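Local structure of MlnD (Bacillus methylotrophicus, 5IL5) at residues Phe43-Phe48 with Arg112-Pro117; Thr55-Lys60 with Glu67-Leu72; Ile90-Glu95 with Arg139-Gly144; Glu155-Gln160 with Val192-Gln197; Gln172-Phe177 with Ala224-Ala229. The protein is the dehydratase domain of a trans-AT polyketide synthase from the macrolactin pathway and probably removes water from beta-hydroxyacyl intermediates carried on the acyl carrier protein. One frame throughout, in Å; residues are numbered along the deposited sequence.

Interaction 1 (Phe43-Phe48 with Arg112-Pro117); sequences FKAQKF and RIVLTP
Ala-45, in the loop leading into the strand, has its CB 4.0 Å from CG1 of Val-114. From Gln-46 on, two antiparallel strands of the N-terminal hotdog fold pair. The O of Gln-46 accepts the N-H of Leu-115 at 3.1 Å. The side chain of Gln-46 turns off toward helix 74-86 and the second subunit, whose Phe-43 packs on Gln-46 and Leu-115. Lys-47 faces Val-114 as a non-hydrogen-bonded pair. CG of Lys-47 stands between its backbone N and carbonyl carbon (chi1 49°), and the chain beyond is extended. Its NZ lies near NH1 of Arg-112, two like charges close together. Each has an acidic partner: Lys-47 a salt bridge to Asp-42, Arg-112 one to Glu-127. CG2 of Val-114 covers one face of the guanidinium. Phe-48 and Ile-113 exchange two backbone bonds. CB of Phe-48 lies 3.8 Å from CG2 of Ile-113, side by side. CD1 of Leu-115 lies 3.7 Å from CD1 of Phe-48, at the ring edge and in its plane.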
# COMPACT_ATOMS: atom_id res chain seq x y z
N PHE A 43 -6.28 -0.34 8.83
CA PHE A 43 -7.66 -0.42 9.27
C PHE A 43 -8.19 0.94 9.66
O PHE A 43 -9.38 1.23 9.48
CB PHE A 43 -7.77 -1.36 10.47
CG PHE A 43 -7.63 -2.81 10.13
CD1 PHE A 43 -8.11 -3.32 8.94
CD2 PHE A 43 -6.98 -3.67 11.00
CE1 PHE A 43 -7.98 -4.65 8.64
CE2 PHE A 43 -6.84 -5.00 10.70
CZ PHE A 43 -7.34 -5.49 9.52
N LYS A 44 -7.32 1.79 10.19
CA LYS A 44 -7.78 3.08 10.68
C LYS A 44 -8.12 4.02 9.53
O LYS A 44 -9.11 4.76 9.60
CB LYS A 44 -6.74 3.69 11.61
CG LYS A 44 -7.22 4.96 12.28
CD LYS A 44 -6.28 5.39 13.39
CE LYS A 44 -6.55 6.81 13.83
NZ LYS A 44 -5.69 7.16 14.98
N ALA A 45 -7.31 4.02 8.47
CA ALA A 45 -7.63 4.89 7.35
C ALA A 45 -6.84 4.51 6.10
O ALA A 45 -5.72 3.99 6.17
CB ALA A 45 -7.37 6.35 7.72
N GLN A 46 -7.46 4.79 4.95
CA GLN A 46 -6.79 4.73 3.66
C GLN A 46 -5.79 5.87 3.52
O GLN A 46 -6.12 7.03 3.80
CB GLN A 46 -7.84 4.81 2.56
CG GLN A 46 -7.31 4.91 1.14
CD GLN A 46 -6.91 3.56 0.54
OE1 GLN A 46 -7.46 2.52 0.90
NE2 GLN A 46 -5.97 3.59 -0.39
N LYS A 47 -4.57 5.56 3.08
CA LYS A 47 -3.60 6.64 3.01
C LYS A 47 -2.36 6.21 2.24
O LYS A 47 -2.05 5.01 2.16
CB LYS A 47 -3.22 7.10 4.42
CG LYS A 47 -2.85 5.95 5.34
CD LYS A 47 -2.73 6.41 6.77
CE LYS A 47 -2.78 5.22 7.70
NZ LYS A 47 -2.35 5.59 9.06
N PHE A 48 -1.67 7.20 1.68
CA PHE A 48 -0.47 7.01 0.88
C PHE A 48 0.65 7.90 1.39
O PHE A 48 0.40 8.96 1.98
CB PHE A 48 -0.71 7.34 -0.60
CG PHE A 48 -1.80 6.54 -1.26
CD1 PHE A 48 -3.13 6.90 -1.13
CD2 PHE A 48 -1.48 5.46 -2.07
CE1 PHE A 48 -4.12 6.17 -1.76
CE2 PHE A 48 -2.47 4.74 -2.71
CZ PHE A 48 -3.79 5.10 -2.55
N ARG A 112 1.99 12.66 4.07
CA ARG A 112 1.03 11.62 3.74
C ARG A 112 -0.29 12.26 3.34
O ARG A 112 -0.59 13.39 3.72
CB ARG A 112 0.77 10.68 4.92
CG ARG A 112 -0.09 11.33 5.98
CD ARG A 112 -0.19 10.51 7.23
NE ARG A 112 -1.13 11.11 8.17
CZ ARG A 112 -1.65 10.47 9.20
NH1 ARG A 112 -1.31 9.21 9.44
NH2 ARG A 112 -2.51 11.08 10.00
N ILE A 113 -1.09 11.51 2.58
CA ILE A 113 -2.44 11.93 2.23
C ILE A 113 -3.42 10.91 2.78
O ILE A 113 -3.29 9.71 2.53
CB ILE A 113 -2.61 12.09 0.70
CG1 ILE A 113 -4.04 12.51 0.36
CG2 ILE A 113 -2.24 10.80 -0.02
CD1 ILE A 113 -4.21 12.98 -1.07
N VAL A 114 -4.42 11.40 3.52
CA VAL A 114 -5.49 10.57 4.07
C VAL A 114 -6.73 10.81 3.24
O VAL A 114 -7.05 11.96 2.91
CB VAL A 114 -5.74 10.91 5.55
CG1 VAL A 114 -6.85 10.03 6.13
CG2 VAL A 114 -4.47 10.76 6.37
N LEU A 115 -7.42 9.73 2.88
CA LEU A 115 -8.65 9.81 2.10
C LEU A 115 -9.77 9.12 2.86
O LEU A 115 -9.63 7.97 3.27
CB LEU A 115 -8.47 9.16 0.73
CG LEU A 115 -7.30 9.69 -0.10
CD1 LEU A 115 -6.07 8.82 0.09
CD2 LEU A 115 -7.71 9.76 -1.56
N THR A 116 -10.89 9.81 3.01
CA THR A 116 -12.01 9.29 3.80
C THR A 116 -13.25 9.21 2.92
O THR A 116 -13.78 10.27 2.52
CB THR A 116 -12.28 10.16 5.03
OG1 THR A 116 -11.06 10.34 5.76
CG2 THR A 116 -13.28 9.46 5.93
N PRO A 117 -13.75 8.02 2.61
CA PRO A 117 -14.99 7.92 1.83
C PRO A 117 -16.21 8.31 2.65
O PRO A 117 -16.24 8.14 3.87
CB PRO A 117 -15.04 6.43 1.45
CG PRO A 117 -14.29 5.75 2.55
CD PRO A 117 -13.19 6.70 2.92

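Interaction 2 (Thr55-Lys60 with Glu67-Leu72); sequences TGLYIK and EMFPFL
Ile-59 and Met-68 form a single antiparallel bridge with two backbone hydrogen bonds, N to O in both directions. Charged and polar contacts gather at Glu-67. Its carboxylate stacks over one face of the Tyr-58 ring, with the planes 22° apart and OE1 3.4 Å from CG of Tyr-58. Lys-60 runs beside Glu-67, both chains extended, but NZ of Lys-60 reaches OE2 of Glu-67 only as a long salt bridge of 3.9 Å.

Apolar contacts run from the bridge toward Leu-57 and Phe-71. CG1 of Ile-59 sits between its backbone N and carbonyl carbon (chi1 61°), which brings it 3.8 Å from CB of Met-68. CD1 of Ile-59 goes on to CE2 of Phe-71. Leu-57 meets CE1 of Phe-69 through CD1. OG1 of Thr-55, hydrogen-bonded to O of Val-52, lies in the Phe-69 ring plane at its edge.

The contact lies in the N-terminal hotdog half, where strand 68-69 pairs with strand 102-103. Strand 59-61 pairs with strand 179-181, and Leu-57 and Pro-70 touch helix 215-229, joining it to the C-terminal hotdog.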
# COMPACT_ATOMS: atom_id res chain seq x y z
N THR A 55 12.10 15.79 -6.50
CA THR A 55 11.62 16.65 -7.57
C THR A 55 12.34 17.99 -7.49
O THR A 55 12.69 18.46 -6.41
CB THR A 55 10.11 16.88 -7.46
OG1 THR A 55 9.86 17.91 -6.50
CG2 THR A 55 9.37 15.63 -7.04
N GLY A 56 12.54 18.61 -8.65
CA GLY A 56 13.33 19.83 -8.67
C GLY A 56 12.47 21.07 -8.50
O GLY A 56 12.88 22.17 -8.87
N LEU A 57 11.31 20.89 -7.89
CA LEU A 57 10.23 21.88 -7.93
C LEU A 57 10.15 22.60 -6.59
O LEU A 57 9.86 21.97 -5.57
CB LEU A 57 8.90 21.19 -8.26
CG LEU A 57 8.93 20.14 -9.38
CD1 LEU A 57 7.69 19.26 -9.29
CD2 LEU A 57 9.04 20.76 -10.76
N TYR A 58 10.41 23.90 -6.60
CA TYR A 58 10.27 24.72 -5.41
C TYR A 58 9.82 26.12 -5.80
O TYR A 58 10.06 26.58 -6.92
CB TYR A 58 11.58 24.78 -4.60
CG TYR A 58 12.77 25.30 -5.37
CD1 TYR A 58 13.00 26.66 -5.51
CD2 TYR A 58 13.68 24.42 -5.95
CE1 TYR A 58 14.09 27.14 -6.22
CE2 TYR A 58 14.78 24.89 -6.66
CZ TYR A 58 14.98 26.25 -6.79
OH TYR A 58 16.06 26.71 -7.49
N ILE A 59 9.16 26.80 -4.86
CA ILE A 59 8.86 28.22 -4.98
C ILE A 59 9.39 28.92 -3.74
O ILE A 59 9.67 28.30 -2.72
CB ILE A 59 7.35 28.52 -5.16
CG1 ILE A 59 6.53 28.04 -3.96
CG2 ILE A 59 6.82 27.86 -6.43
CD1 ILE A 59 5.13 28.66 -3.90
N LYS A 60 9.52 30.24 -3.85
CA LYS A 60 9.88 31.10 -2.73
C LYS A 60 8.93 32.29 -2.71
O LYS A 60 8.52 32.78 -3.76
CB LYS A 60 11.32 31.60 -2.83
CG LYS A 60 12.34 30.53 -3.22
CD LYS A 60 13.74 31.13 -3.36
CE LYS A 60 14.78 30.05 -3.63
NZ LYS A 60 16.16 30.61 -3.76
N GLU A 67 12.51 27.60 1.04
CA GLU A 67 11.86 27.17 -0.20
C GLU A 67 10.60 26.36 0.11
O GLU A 67 10.42 25.83 1.21
CB GLU A 67 12.85 26.34 -1.03
CG GLU A 67 13.89 27.18 -1.77
CD GLU A 67 15.00 26.35 -2.38
OE1 GLU A 67 14.77 25.16 -2.67
OE2 GLU A 67 16.11 26.90 -2.57
N MET A 68 9.71 26.27 -0.89
CA MET A 68 8.45 25.56 -0.73
C MET A 68 8.13 24.73 -1.97
O MET A 68 8.44 25.12 -3.09
CB MET A 68 7.26 26.49 -0.53
CG MET A 68 7.26 27.28 0.75
SD MET A 68 5.90 28.45 0.71
CE MET A 68 6.59 29.68 -0.38
N PHE A 69 7.48 23.60 -1.74
CA PHE A 69 6.89 22.86 -2.83
C PHE A 69 5.66 23.61 -3.33
O PHE A 69 4.85 24.08 -2.51
CB PHE A 69 6.49 21.45 -2.39
CG PHE A 69 6.06 20.56 -3.52
CD1 PHE A 69 7.00 19.95 -4.32
CD2 PHE A 69 4.72 20.35 -3.78
CE1 PHE A 69 6.61 19.14 -5.37
CE2 PHE A 69 4.33 19.53 -4.82
CZ PHE A 69 5.28 18.93 -5.61
N PRO A 70 5.48 23.76 -4.64
CA PRO A 70 4.37 24.58 -5.15
C PRO A 70 3.04 24.14 -4.56
O PRO A 70 2.76 22.95 -4.40
CB PRO A 70 4.42 24.36 -6.66
CG PRO A 70 5.33 23.18 -6.88
CD PRO A 70 6.29 23.21 -5.74
N PHE A 71 2.20 25.13 -4.24
CA PHE A 71 0.92 24.85 -3.60
C PHE A 71 0.06 23.93 -4.44
O PHE A 71 -0.34 22.85 -3.99
CB PHE A 71 0.17 26.16 -3.32
CG PHE A 71 0.79 26.99 -2.25
CD1 PHE A 71 0.68 26.61 -0.93
CD2 PHE A 71 1.45 28.17 -2.55
CE1 PHE A 71 1.23 27.37 0.07
CE2 PHE A 71 2.01 28.94 -1.55
CZ PHE A 71 1.90 28.53 -0.23
N LEU A 72 -0.24 24.33 -5.67
CA LEU A 72 -1.33 23.71 -6.41
C LEU A 72 -0.99 22.32 -6.93
O LEU A 72 -1.91 21.57 -7.27
CB LEU A 72 -1.73 24.61 -7.58
CG LEU A 72 -2.28 26.00 -7.22
CD1 LEU A 72 -2.86 26.71 -8.43
CD2 LEU A 72 -3.31 25.92 -6.10

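Interaction 3 (Ile90-Glu95 with Arg139-Gly144); sequences IIKLTE and RLELEG
Leu-93 and Leu-140 stand side by side on one face of an antiparallel strand pair. CD2 of Leu-93 lies 3.5 Å from CD2 of Leu-140. Ile-90 adds to this apolar patch. Its CG2 lies against CD2 of Leu-140, and CD1 of Ile-90 reaches CD2 of Leu-142 at 4.0 Å. CD2 of Leu-140 thus fits between Leu-93 and Ile-90. Helix 74-86 covers the patch through Ile-75 and Ala-78.

Thr-94 and Arg-139 share the other face. OG1 of Thr-94 packs 3.5 Å from CB of Arg-139. With chi1 at -72° and chi2 extended, CD of Arg-139 lies 3.5 Å from OE1 of Glu-95. The turn at chi3 (55°) then swings NE and the guanidinium. OE2 of Glu-95 lies beyond salt-bridge range of NE of Arg-139 and well out of the guanidinium plane. Glu-141 sets OE1 against CD of Lys-92, while NZ of Lys-92 is hydrogen-bonded to OG1 of Thr-244. Three backbone hydrogen bonds tie the strands. Such a sheet, with apolar side chains turned to a long central helix, is typical of the hotdog fold.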
# COMPACT_ATOMS: atom_id res chain seq x y z
N ILE A 90 -10.23 10.56 -11.37
CA ILE A 90 -10.74 11.71 -10.64
C ILE A 90 -10.89 12.85 -11.63
O ILE A 90 -9.91 13.30 -12.22
CB ILE A 90 -9.82 12.09 -9.47
CG1 ILE A 90 -9.77 10.96 -8.43
CG2 ILE A 90 -10.29 13.39 -8.81
CD1 ILE A 90 -11.11 10.60 -7.80
N ILE A 91 -12.13 13.32 -11.81
CA ILE A 91 -12.42 14.38 -12.75
C ILE A 91 -12.58 15.73 -12.06
O ILE A 91 -12.12 16.75 -12.57
CB ILE A 91 -13.68 14.04 -13.57
CG1 ILE A 91 -13.50 12.75 -14.37
CG2 ILE A 91 -14.01 15.18 -14.52
CD1 ILE A 91 -12.32 12.76 -15.32
N LYS A 92 -13.22 15.75 -10.89
CA LYS A 92 -13.61 17.00 -10.28
C LYS A 92 -13.22 16.98 -8.81
O LYS A 92 -13.50 16.01 -8.10
CB LYS A 92 -15.12 17.23 -10.44
CG LYS A 92 -15.56 18.69 -10.39
CD LYS A 92 -17.04 18.81 -10.74
CE LYS A 92 -17.53 20.26 -10.76
NZ LYS A 92 -17.23 20.96 -12.04
N LEU A 93 -12.57 18.04 -8.37
CA LEU A 93 -12.25 18.24 -6.97
C LEU A 93 -12.95 19.51 -6.54
O LEU A 93 -12.98 20.49 -7.29
CB LEU A 93 -10.73 18.34 -6.75
CG LEU A 93 -9.97 17.12 -7.25
CD1 LEU A 93 -9.56 17.31 -8.71
CD2 LEU A 93 -8.77 16.77 -6.39
N THR A 94 -13.54 19.50 -5.36
CA THR A 94 -14.30 20.64 -4.89
C THR A 94 -13.85 21.01 -3.49
O THR A 94 -13.29 20.19 -2.76
CB THR A 94 -15.81 20.36 -4.92
OG1 THR A 94 -16.14 19.32 -3.99
CG2 THR A 94 -16.23 19.92 -6.33
N GLU A 95 -14.10 22.27 -3.14
CA GLU A 95 -13.88 22.78 -1.79
C GLU A 95 -12.46 22.50 -1.31
O GLU A 95 -12.23 21.83 -0.31
CB GLU A 95 -14.90 22.19 -0.82
CG GLU A 95 -16.34 22.25 -1.31
CD GLU A 95 -17.28 21.56 -0.35
OE1 GLU A 95 -16.84 21.29 0.80
OE2 GLU A 95 -18.43 21.28 -0.75
N ARG A 139 -12.18 17.79 -1.39
CA ARG A 139 -13.14 16.74 -1.68
C ARG A 139 -12.90 16.18 -3.07
O ARG A 139 -12.30 16.82 -3.94
CB ARG A 139 -14.56 17.27 -1.58
CG ARG A 139 -14.99 17.54 -0.16
CD ARG A 139 -16.43 17.93 -0.12
NE ARG A 139 -17.27 16.93 -0.77
CZ ARG A 139 -17.59 15.75 -0.24
NH1 ARG A 139 -17.16 15.41 0.96
NH2 ARG A 139 -18.35 14.92 -0.93
N LEU A 140 -13.40 14.96 -3.26
CA LEU A 140 -13.26 14.24 -4.52
C LEU A 140 -14.64 13.80 -4.98
O LEU A 140 -15.42 13.25 -4.20
CB LEU A 140 -12.35 13.03 -4.35
CG LEU A 140 -10.99 13.35 -3.73
CD1 LEU A 140 -10.37 12.11 -3.11
CD2 LEU A 140 -10.09 13.93 -4.80
N GLU A 141 -14.94 14.08 -6.24
CA GLU A 141 -16.15 13.55 -6.85
C GLU A 141 -15.85 12.13 -7.31
O GLU A 141 -14.93 11.90 -8.10
CB GLU A 141 -16.59 14.42 -8.02
CG GLU A 141 -17.63 13.75 -8.89
CD GLU A 141 -18.65 14.71 -9.47
OE1 GLU A 141 -18.42 15.94 -9.39
OE2 GLU A 141 -19.67 14.23 -10.00
N LEU A 142 -16.64 11.17 -6.83
CA LEU A 142 -16.44 9.77 -7.17
C LEU A 142 -17.43 9.23 -8.18
O LEU A 142 -17.12 8.23 -8.85
CB LEU A 142 -16.48 8.91 -5.90
CG LEU A 142 -15.45 9.25 -4.83
CD1 LEU A 142 -15.44 8.18 -3.76
CD2 LEU A 142 -14.07 9.43 -5.45
N GLU A 143 -18.58 9.86 -8.33
CA GLU A 143 -19.53 9.45 -9.36
C GLU A 143 -19.14 10.20 -10.63
O GLU A 143 -19.53 11.35 -10.85
CB GLU A 143 -20.96 9.74 -8.92
CG GLU A 143 -21.30 9.20 -7.52
CD GLU A 143 -21.54 7.71 -7.50
OE1 GLU A 143 -22.71 7.29 -7.48
OE2 GLU A 143 -20.55 6.95 -7.51
N GLY A 144 -18.32 9.55 -11.45
CA GLY A 144 -17.80 10.15 -12.66
C GLY A 144 -18.89 10.51 -13.65
O GLY A 144 -19.74 9.67 -13.98

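Interaction 4 (Glu155-Gln160 with Val192-Gln197); sequences EPFLSQ and VSRNGQ
Phe-157 of short helix 155-158 rests on Val-192, Arg-194 and Gln-197 of a beta hairpin and has the largest area buried here. The hairpin belongs to the C-terminal hotdog fold, and Arg-194 and Gln-197 close its turn with backbone bonds in both directions. The Phe-157 side chain leaves the helix with CG anti to its carbonyl carbon (chi1 -58°), and its ring reaches over to strand 188-194. CG1 of Val-192 lies near the ring plane at the edge, 4.1 Å from CD2 of Phe-157. CG2 of Val-192 comes 3.9 Å from the carbonyl O of Phe-157.

Arg-194 bends at chi3 (-47°) and holds its guanidinium over the ring, tilted to it. The cation-pi distance from CZ of Arg-194 to the Phe-157 centroid is long, 5.0 Å, so any attraction is weak. One face of this guanidinium meets the backbone of Pro-156, and NH2 of Arg-194 lies 3.7 Å from CB of Pro-156. No hydrogen bond joins the two segments. At the far end of the ring, OE1 of Gln-197 sits near the ring plane, 3.7 Å from CZ of Phe-157.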
# COMPACT_ATOMS: atom_id res chain seq x y z
N GLU A 155 -9.15 35.20 -29.72
CA GLU A 155 -8.79 36.20 -30.72
C GLU A 155 -8.46 37.56 -30.11
O GLU A 155 -7.42 38.14 -30.49
CB GLU A 155 -9.92 36.30 -31.75
CG GLU A 155 -10.11 35.07 -32.68
CD GLU A 155 -8.88 34.20 -32.83
OE1 GLU A 155 -7.83 34.72 -33.29
OE2 GLU A 155 -8.97 33.00 -32.49
N PRO A 156 -9.26 38.13 -29.21
CA PRO A 156 -8.93 39.47 -28.70
C PRO A 156 -7.53 39.60 -28.13
O PRO A 156 -6.91 40.66 -28.25
CB PRO A 156 -9.98 39.69 -27.60
CG PRO A 156 -11.12 38.84 -27.97
CD PRO A 156 -10.64 37.74 -28.88
N PHE A 157 -7.01 38.54 -27.51
CA PHE A 157 -5.68 38.60 -26.91
C PHE A 157 -4.59 38.39 -27.95
O PHE A 157 -3.46 38.87 -27.77
CB PHE A 157 -5.59 37.57 -25.78
CG PHE A 157 -6.62 37.76 -24.71
CD1 PHE A 157 -7.89 37.23 -24.85
CD2 PHE A 157 -6.33 38.49 -23.56
CE1 PHE A 157 -8.84 37.41 -23.88
CE2 PHE A 157 -7.29 38.67 -22.58
CZ PHE A 157 -8.54 38.13 -22.75
N LEU A 158 -4.91 37.69 -29.04
CA LEU A 158 -3.91 37.35 -30.04
C LEU A 158 -3.55 38.56 -30.90
O LEU A 158 -2.43 38.64 -31.41
CB LEU A 158 -4.42 36.20 -30.91
CG LEU A 158 -4.96 34.98 -30.13
CD1 LEU A 158 -5.77 34.03 -31.00
CD2 LEU A 158 -3.84 34.22 -29.45
N SER A 159 -4.48 39.51 -31.06
CA SER A 159 -4.26 40.62 -31.98
C SER A 159 -3.20 41.58 -31.47
O SER A 159 -2.50 42.22 -32.26
CB SER A 159 -5.57 41.39 -32.21
OG SER A 159 -5.90 42.14 -31.06
N GLN A 160 -3.06 41.69 -30.15
CA GLN A 160 -2.10 42.62 -29.55
C GLN A 160 -0.76 41.90 -29.42
O GLN A 160 -0.33 41.50 -28.34
CB GLN A 160 -2.59 43.11 -28.20
CG GLN A 160 -3.87 43.89 -28.24
CD GLN A 160 -3.73 45.16 -29.06
OE1 GLN A 160 -2.69 45.80 -29.06
NE2 GLN A 160 -4.79 45.51 -29.79
N VAL A 192 -0.29 38.41 -22.02
CA VAL A 192 -1.16 39.51 -22.43
C VAL A 192 -2.17 39.77 -21.32
O VAL A 192 -2.88 38.85 -20.89
CB VAL A 192 -1.91 39.20 -23.75
CG1 VAL A 192 -2.78 40.39 -24.16
CG2 VAL A 192 -0.93 38.88 -24.86
N SER A 193 -2.26 41.02 -20.88
CA SER A 193 -3.09 41.39 -19.74
C SER A 193 -3.94 42.61 -20.08
O SER A 193 -3.40 43.64 -20.48
CB SER A 193 -2.22 41.68 -18.51
OG SER A 193 -3.01 41.95 -17.37
N ARG A 194 -5.26 42.49 -19.93
CA ARG A 194 -6.16 43.60 -20.16
C ARG A 194 -7.39 43.50 -19.26
O ARG A 194 -8.02 42.44 -19.19
CB ARG A 194 -6.65 43.62 -21.61
CG ARG A 194 -5.67 43.08 -22.65
CD ARG A 194 -6.28 43.21 -24.03
NE ARG A 194 -7.65 42.71 -24.01
CZ ARG A 194 -8.48 42.71 -25.05
NH1 ARG A 194 -8.10 43.19 -26.23
NH2 ARG A 194 -9.70 42.23 -24.89
N ASN A 195 -7.74 44.60 -18.60
CA ASN A 195 -9.03 44.74 -17.92
C ASN A 195 -9.20 43.72 -16.80
O ASN A 195 -10.32 43.28 -16.52
CB ASN A 195 -10.17 44.61 -18.94
CG ASN A 195 -11.48 45.15 -18.41
OD1 ASN A 195 -11.54 46.26 -17.86
ND2 ASN A 195 -12.55 44.37 -18.56
N GLY A 196 -8.11 43.36 -16.14
CA GLY A 196 -8.17 42.34 -15.10
C GLY A 196 -8.34 40.96 -15.67
O GLY A 196 -8.94 40.09 -15.03
N GLN A 197 -7.83 40.74 -16.88
CA GLN A 197 -7.81 39.44 -17.53
C GLN A 197 -6.40 39.22 -18.07
O GLN A 197 -5.71 40.18 -18.42
CB GLN A 197 -8.84 39.39 -18.67
CG GLN A 197 -10.25 39.82 -18.26
CD GLN A 197 -11.18 39.94 -19.46
OE1 GLN A 197 -10.74 40.15 -20.60
NE2 GLN A 197 -12.48 39.81 -19.21

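Interaction 5 (Gln172-Phe177 with Ala224-Ala229); sequences QRLAEF and AVIYLA
Ile-226 is the first residue of helix 224-229 to meet the other helix, and it does so through its CG2 branch. CG2 is anti to the backbone N of Ile-226, and it lies 3.6 Å from CD2 of Leu-174. The two side chains cross at about a right angle. CB of Ile-226 touches the same methyl, and CB of Phe-177 lies farther off, 4.5 Å from CG2 of Ile-226. The ring of Phe-177 brings CD2 to 4.0 Å from the carbonyl O of Ile-226, while O of Arg-173, from the same segment, lies over one face.

Tyr-227 has the largest area buried here. CD2 of Leu-174 lies 4.2 Å from CB of Tyr-227 and sits at the ring edge. Farther out, the extended Arg-173 chain places its CD beside the ring edge. NH1 of Arg-173 donates to OH of Tyr-227 at 3.2 Å, with an angle of 147° at the hydrogen. The hydroxyl lies in the guanidinium plane, which is nearly coplanar with the ring, 18° apart. Phe-170 also meets this ring.

The segment axes cross at 63°, 10.0 Å apart. Helix 215-229 packs on strands 197-202 and 266-272, and helix 167-176 on its side turned away from them. A central helix wrapped by a curved antiparallel sheet is the layout of the C-terminal hotdog fold.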
# COMPACT_ATOMS: atom_id res chain seq x y z
N GLN A 172 10.18 38.59 -13.80
CA GLN A 172 10.72 39.70 -13.03
C GLN A 172 9.61 40.43 -12.28
O GLN A 172 9.82 40.89 -11.15
CB GLN A 172 11.47 40.67 -13.95
CG GLN A 172 12.86 40.19 -14.37
CD GLN A 172 13.35 40.84 -15.66
OE1 GLN A 172 14.24 40.32 -16.32
NE2 GLN A 172 12.78 42.00 -16.01
N ARG A 173 8.42 40.53 -12.87
CA ARG A 173 7.32 41.22 -12.22
C ARG A 173 6.73 40.39 -11.08
O ARG A 173 6.42 40.93 -10.02
CB ARG A 173 6.25 41.57 -13.25
CG ARG A 173 6.70 42.66 -14.19
CD ARG A 173 5.96 42.64 -15.51
NE ARG A 173 6.61 43.54 -16.45
CZ ARG A 173 6.01 44.09 -17.49
NH1 ARG A 173 4.73 43.84 -17.73
NH2 ARG A 173 6.69 44.91 -18.29
N LEU A 174 6.56 39.09 -11.30
CA LEU A 174 6.13 38.22 -10.21
C LEU A 174 7.12 38.28 -9.06
O LEU A 174 6.73 38.23 -7.89
CB LEU A 174 5.95 36.79 -10.72
CG LEU A 174 4.78 36.55 -11.67
CD1 LEU A 174 4.74 35.09 -12.04
CD2 LEU A 174 3.45 36.96 -11.05
N ALA A 175 8.42 38.36 -9.38
CA ALA A 175 9.43 38.53 -8.34
C ALA A 175 9.20 39.82 -7.57
O ALA A 175 9.30 39.84 -6.34
CB ALA A 175 10.82 38.50 -8.97
N GLU A 176 8.88 40.90 -8.28
CA GLU A 176 8.60 42.17 -7.61
C GLU A 176 7.31 42.12 -6.79
O GLU A 176 7.13 42.95 -5.90
CB GLU A 176 8.51 43.30 -8.64
CG GLU A 176 9.82 43.58 -9.36
CD GLU A 176 9.65 44.54 -10.53
OE1 GLU A 176 8.50 44.88 -10.85
OE2 GLU A 176 10.67 44.94 -11.12
N PHE A 177 6.42 41.17 -7.07
CA PHE A 177 5.27 40.91 -6.22
C PHE A 177 5.59 39.94 -5.09
O PHE A 177 4.74 39.72 -4.22
CB PHE A 177 4.11 40.35 -7.06
CG PHE A 177 3.57 41.32 -8.08
CD1 PHE A 177 3.53 42.68 -7.82
CD2 PHE A 177 3.10 40.87 -9.30
CE1 PHE A 177 3.04 43.57 -8.76
CE2 PHE A 177 2.60 41.75 -10.24
CZ PHE A 177 2.57 43.10 -9.97
N ALA A 224 -0.56 33.09 -13.21
CA ALA A 224 -1.52 33.99 -13.82
C ALA A 224 -2.32 34.75 -12.76
O ALA A 224 -2.55 35.96 -12.89
CB ALA A 224 -2.46 33.21 -14.74
N VAL A 225 -2.75 34.05 -11.71
CA VAL A 225 -3.52 34.69 -10.65
C VAL A 225 -2.67 35.72 -9.92
O VAL A 225 -3.14 36.83 -9.62
CB VAL A 225 -4.06 33.61 -9.69
CG1 VAL A 225 -4.85 34.24 -8.55
CG2 VAL A 225 -4.93 32.63 -10.46
N ILE A 226 -1.42 35.38 -9.60
CA ILE A 226 -0.56 36.32 -8.89
C ILE A 226 -0.36 37.58 -9.72
O ILE A 226 -0.22 38.68 -9.19
CB ILE A 226 0.80 35.67 -8.58
CG1 ILE A 226 0.66 34.43 -7.72
CG2 ILE A 226 1.72 36.66 -7.88
CD1 ILE A 226 1.89 33.58 -7.82
N TYR A 227 -0.35 37.43 -11.05
CA TYR A 227 -0.13 38.57 -11.92
C TYR A 227 -1.33 39.51 -11.90
O TYR A 227 -1.17 40.73 -11.82
CB TYR A 227 0.16 38.07 -13.34
CG TYR A 227 0.70 39.16 -14.23
CD1 TYR A 227 2.06 39.40 -14.31
CD2 TYR A 227 -0.15 39.96 -14.97
CE1 TYR A 227 2.56 40.40 -15.11
CE2 TYR A 227 0.33 40.96 -15.78
CZ TYR A 227 1.69 41.18 -15.84
OH TYR A 227 2.18 42.18 -16.65
N LEU A 228 -2.54 38.96 -11.98
CA LEU A 228 -3.74 39.77 -11.86
C LEU A 228 -3.88 40.34 -10.45
O LEU A 228 -4.17 41.52 -10.28
CB LEU A 228 -4.98 38.95 -12.19
CG LEU A 228 -5.24 38.61 -13.66
CD1 LEU A 228 -6.64 38.02 -13.75
CD2 LEU A 228 -5.06 39.80 -14.61
N ALA A 229 -3.65 39.51 -9.43
CA ALA A 229 -3.86 39.94 -8.06
C ALA A 229 -2.78 40.92 -7.61
O ALA A 229 -3.07 41.91 -6.93
CB ALA A 229 -3.90 38.72 -7.15

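Overall arrangement
From the N terminus, the first of these contacts, interaction 1, joins 43-48 to 112-117 and closes a long loop. The short loop of interaction 2 lies within it. Interaction 3 starts at 90-95, inside the same loop, and ends at 139-144, so it crosses interaction 1. The two touch through Leu-115 and Leu-140, and both belong to the N-terminal hotdog. In the C-terminal half, interaction 4 joins helix 155-158 to the 188-194/197-202 hairpin, and interaction 5 joins helix 167-176 to helix 215-229. These two cross along the sequence and meet where Ser-193 and Gly-196 pack on Tyr-227 and Leu-228. Interactions 1 and 4 lie about 44 Å apart between centres.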